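Side-chain contact in carbonic anhydrase (Porphyridium purpureum, PDB 1DDZ), which probably catalyses the reversible hydration of carbon dioxide to hydrogencarbonate and a proton as a zinc-dependent beta-class enzyme: residues Q417-R422 with L430-E435. Sequence-based numbering, arbitrary orientation.
Sequences QAELSR and LNRLIE
Glu419 and Arg432 both send CG anti to the backbone N (chi1 167° and -179°) and bend at chi2, which brings carboxylate and guanidinium together between the short helix 417-420 and the long helix 426-447. The result is a four-residue salt-bridge network, Arg422-Glu419-Arg432-Glu435, in the beta-carbonic anhydrase region that binds zinc through Cys328, Asp330, His384 and Cys387. Arg432 grips side-on, with two nitrogens on one oxygen: NE lies 2.9 Å and NH2 3.0 Å from Glu419 OE1. That oxygen sits in the guanidinium plane, yet both N-H groups reach it from the same face of the carboxylate, whose plane is turned 64° from that of the guanidinium. Glu435 OE1 takes Arg432 NH1 at 3.0 Å and NH2 also donates to the carbonyl oxygen of Gln27; together these bonds probably hold the arginine head in one rotation. An alanine in place of Arg432 would probably leave the buried Glu419 and Glu435 without the guanidinium they share and take a donor from the Gln27 carbonyl oxygen. Alongside the salt bridge, Leu420 lays CD2 against the arginine's aliphatic stem, 3.8 Å from Arg432 CG, while its CD1 meets Leu433 CG at 4.3 Å. Leu433 also packs on Ile409 and Val412 of helix 407-414. At the other end of the network from Glu435, Arg422 NH1 donates to the syn lone pair of Glu419 OE2 at 2.8 Å.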
loop_
_atom_site.group_PDB
_atom_site.type_symbol
_atom_site.label_atom_id
_atom_site.label_comp_id
_atom_site.label_asym_id
_atom_site.label_seq_id
_atom_site.Cartn_x
_atom_site.Cartn_y
_atom_site.Cartn_z
ATOM N N GLN A 417 -11.928 -18.065 -18.143
ATOM C CA GLN A 417 -13.044 -18.987 -18.130
ATOM C C GLN A 417 -13.013 -19.926 -19.338
ATOM O O GLN A 417 -13.508 -21.048 -19.266
ATOM C CB GLN A 417 -14.367 -18.222 -18.081
ATOM C CG GLN A 417 -14.690 -17.626 -16.725
ATOM C CD GLN A 417 -15.085 -18.667 -15.709
ATOM O OE1 GLN A 417 -14.482 -19.731 -15.652
ATOM N NE2 GLN A 417 -16.107 -18.365 -14.900
ATOM N N ALA A 418 -12.398 -19.494 -20.428
ATOM C CA ALA A 418 -12.307 -20.324 -21.615
ATOM C C ALA A 418 -11.672 -21.651 -21.234
ATOM O O ALA A 418 -12.240 -22.715 -21.498
ATOM C CB ALA A 418 -11.481 -19.631 -22.687
ATOM N N GLU A 419 -10.527 -21.573 -20.558
ATOM C CA GLU A 419 -9.817 -22.749 -20.099
ATOM C C GLU A 419 -10.436 -23.342 -18.852
ATOM O O GLU A 419 -10.603 -24.558 -18.763
ATOM C CB GLU A 419 -8.356 -22.429 -19.823
ATOM C CG GLU A 419 -7.615 -23.521 -19.036
ATOM C CD GLU A 419 -7.599 -24.891 -19.743
ATOM O OE1 GLU A 419 -7.499 -25.924 -19.054
ATOM O OE2 GLU A 419 -7.672 -24.941 -20.991
ATOM N N LEU A 420 -10.791 -22.506 -17.886
ATOM C CA LEU A 420 -11.366 -23.024 -16.648
ATOM C C LEU A 420 -12.691 -23.792 -16.824
ATOM O O LEU A 420 -12.905 -24.789 -16.158
ATOM C CB LEU A 420 -11.473 -21.913 -15.584
ATOM C CG LEU A 420 -10.144 -21.328 -15.081
ATOM C CD1 LEU A 420 -10.431 -20.186 -14.103
ATOM C CD2 LEU A 420 -9.295 -22.422 -14.416
ATOM N N SER A 421 -13.515 -23.373 -17.774
ATOM C CA SER A 421 -14.803 -24.020 -18.073
ATOM C C SER A 421 -14.692 -25.486 -18.455
ATOM O O SER A 421 -15.597 -26.269 -18.221
ATOM C CB SER A 421 -15.488 -23.280 -19.217
ATOM O OG SER A 421 -15.800 -21.964 -18.799
ATOM N N ARG A 422 -13.569 -25.838 -19.059
ATOM C CA ARG A 422 -13.314 -27.209 -19.486
ATOM C C ARG A 422 -13.178 -28.141 -18.298
ATOM O O ARG A 422 -13.329 -29.340 -18.429
ATOM C CB ARG A 422 -12.021 -27.262 -20.299
ATOM C CG ARG A 422 -11.992 -26.327 -21.500
ATOM C CD ARG A 422 -10.615 -26.336 -22.136
ATOM N NE ARG A 422 -10.244 -27.685 -22.533
ATOM C CZ ARG A 422 -9.002 -28.135 -22.674
ATOM N NH1 ARG A 422 -7.954 -27.345 -22.450
ATOM N NH2 ARG A 422 -8.812 -29.397 -23.047
ATOM N N LEU A 430 -9.209 -25.893 -9.322
ATOM C CA LEU A 430 -8.460 -25.019 -8.432
ATOM C C LEU A 430 -6.996 -25.040 -8.864
ATOM O O LEU A 430 -6.326 -24.017 -8.942
ATOM C CB LEU A 430 -8.493 -25.539 -7.001
ATOM C CG LEU A 430 -8.281 -24.615 -5.776
ATOM C CD1 LEU A 430 -7.620 -25.385 -4.651
ATOM C CD2 LEU A 430 -7.475 -23.362 -6.088
ATOM N N ASN A 431 -6.483 -26.243 -9.077
ATOM C CA ASN A 431 -5.110 -26.417 -9.489
ATOM C C ASN A 431 -4.782 -25.751 -10.803
ATOM O O ASN A 431 -3.635 -25.384 -11.022
ATOM C CB ASN A 431 -4.767 -27.887 -9.561
ATOM C CG ASN A 431 -4.593 -28.489 -8.197
ATOM O OD1 ASN A 431 -4.262 -29.643 -8.079
ATOM N ND2 ASN A 431 -4.781 -27.697 -7.155
ATOM N N ARG A 432 -5.761 -25.607 -11.692
ATOM C CA ARG A 432 -5.511 -24.946 -12.976
ATOM C C ARG A 432 -5.441 -23.444 -12.734
ATOM O O ARG A 432 -4.579 -22.754 -13.293
ATOM C CB ARG A 432 -6.608 -25.259 -14.003
ATOM C CG ARG A 432 -6.378 -24.598 -15.368
ATOM C CD ARG A 432 -5.067 -25.059 -15.998
ATOM N NE ARG A 432 -5.314 -25.835 -17.211
ATOM C CZ ARG A 432 -4.444 -26.657 -17.786
ATOM N NH1 ARG A 432 -3.244 -26.854 -17.266
ATOM N NH2 ARG A 432 -4.756 -27.218 -18.940
ATOM N N LEU A 433 -6.357 -22.950 -11.911
ATOM C CA LEU A 433 -6.408 -21.526 -11.559
ATOM C C LEU A 433 -5.070 -21.124 -10.930
ATOM O O LEU A 433 -4.543 -20.047 -11.186
ATOM C CB LEU A 433 -7.519 -21.283 -10.539
ATOM C CG LEU A 433 -8.275 -19.949 -10.422
ATOM C CD1 LEU A 433 -8.527 -19.703 -8.963
ATOM C CD2 LEU A 433 -7.546 -18.786 -11.047
ATOM N N ILE A 434 -4.544 -22.008 -10.098
ATOM C CA ILE A 434 -3.275 -21.809 -9.406
ATOM C C ILE A 434 -2.147 -21.681 -10.428
ATOM O O ILE A 434 -1.239 -20.875 -10.272
ATOM C CB ILE A 434 -3.028 -23.011 -8.423
ATOM C CG1 ILE A 434 -3.951 -22.892 -7.216
ATOM C CG2 ILE A 434 -1.583 -23.123 -7.999
ATOM C CD1 ILE A 434 -3.729 -23.994 -6.235
ATOM N N GLU A 435 -2.229 -22.462 -11.501
ATOM C CA GLU A 435 -1.217 -22.448 -12.550
ATOM C C GLU A 435 -1.264 -21.154 -13.349
ATOM O O GLU A 435 -0.229 -20.559 -13.673
ATOM C CB GLU A 435 -1.430 -23.633 -13.500
ATOM C CG GLU A 435 -1.139 -24.979 -12.889
ATOM C CD GLU A 435 -1.616 -26.150 -13.756
ATOM O OE1 GLU A 435 -2.595 -25.982 -14.493
ATOM O OE2 GLU A 435 -0.997 -27.232 -13.703
#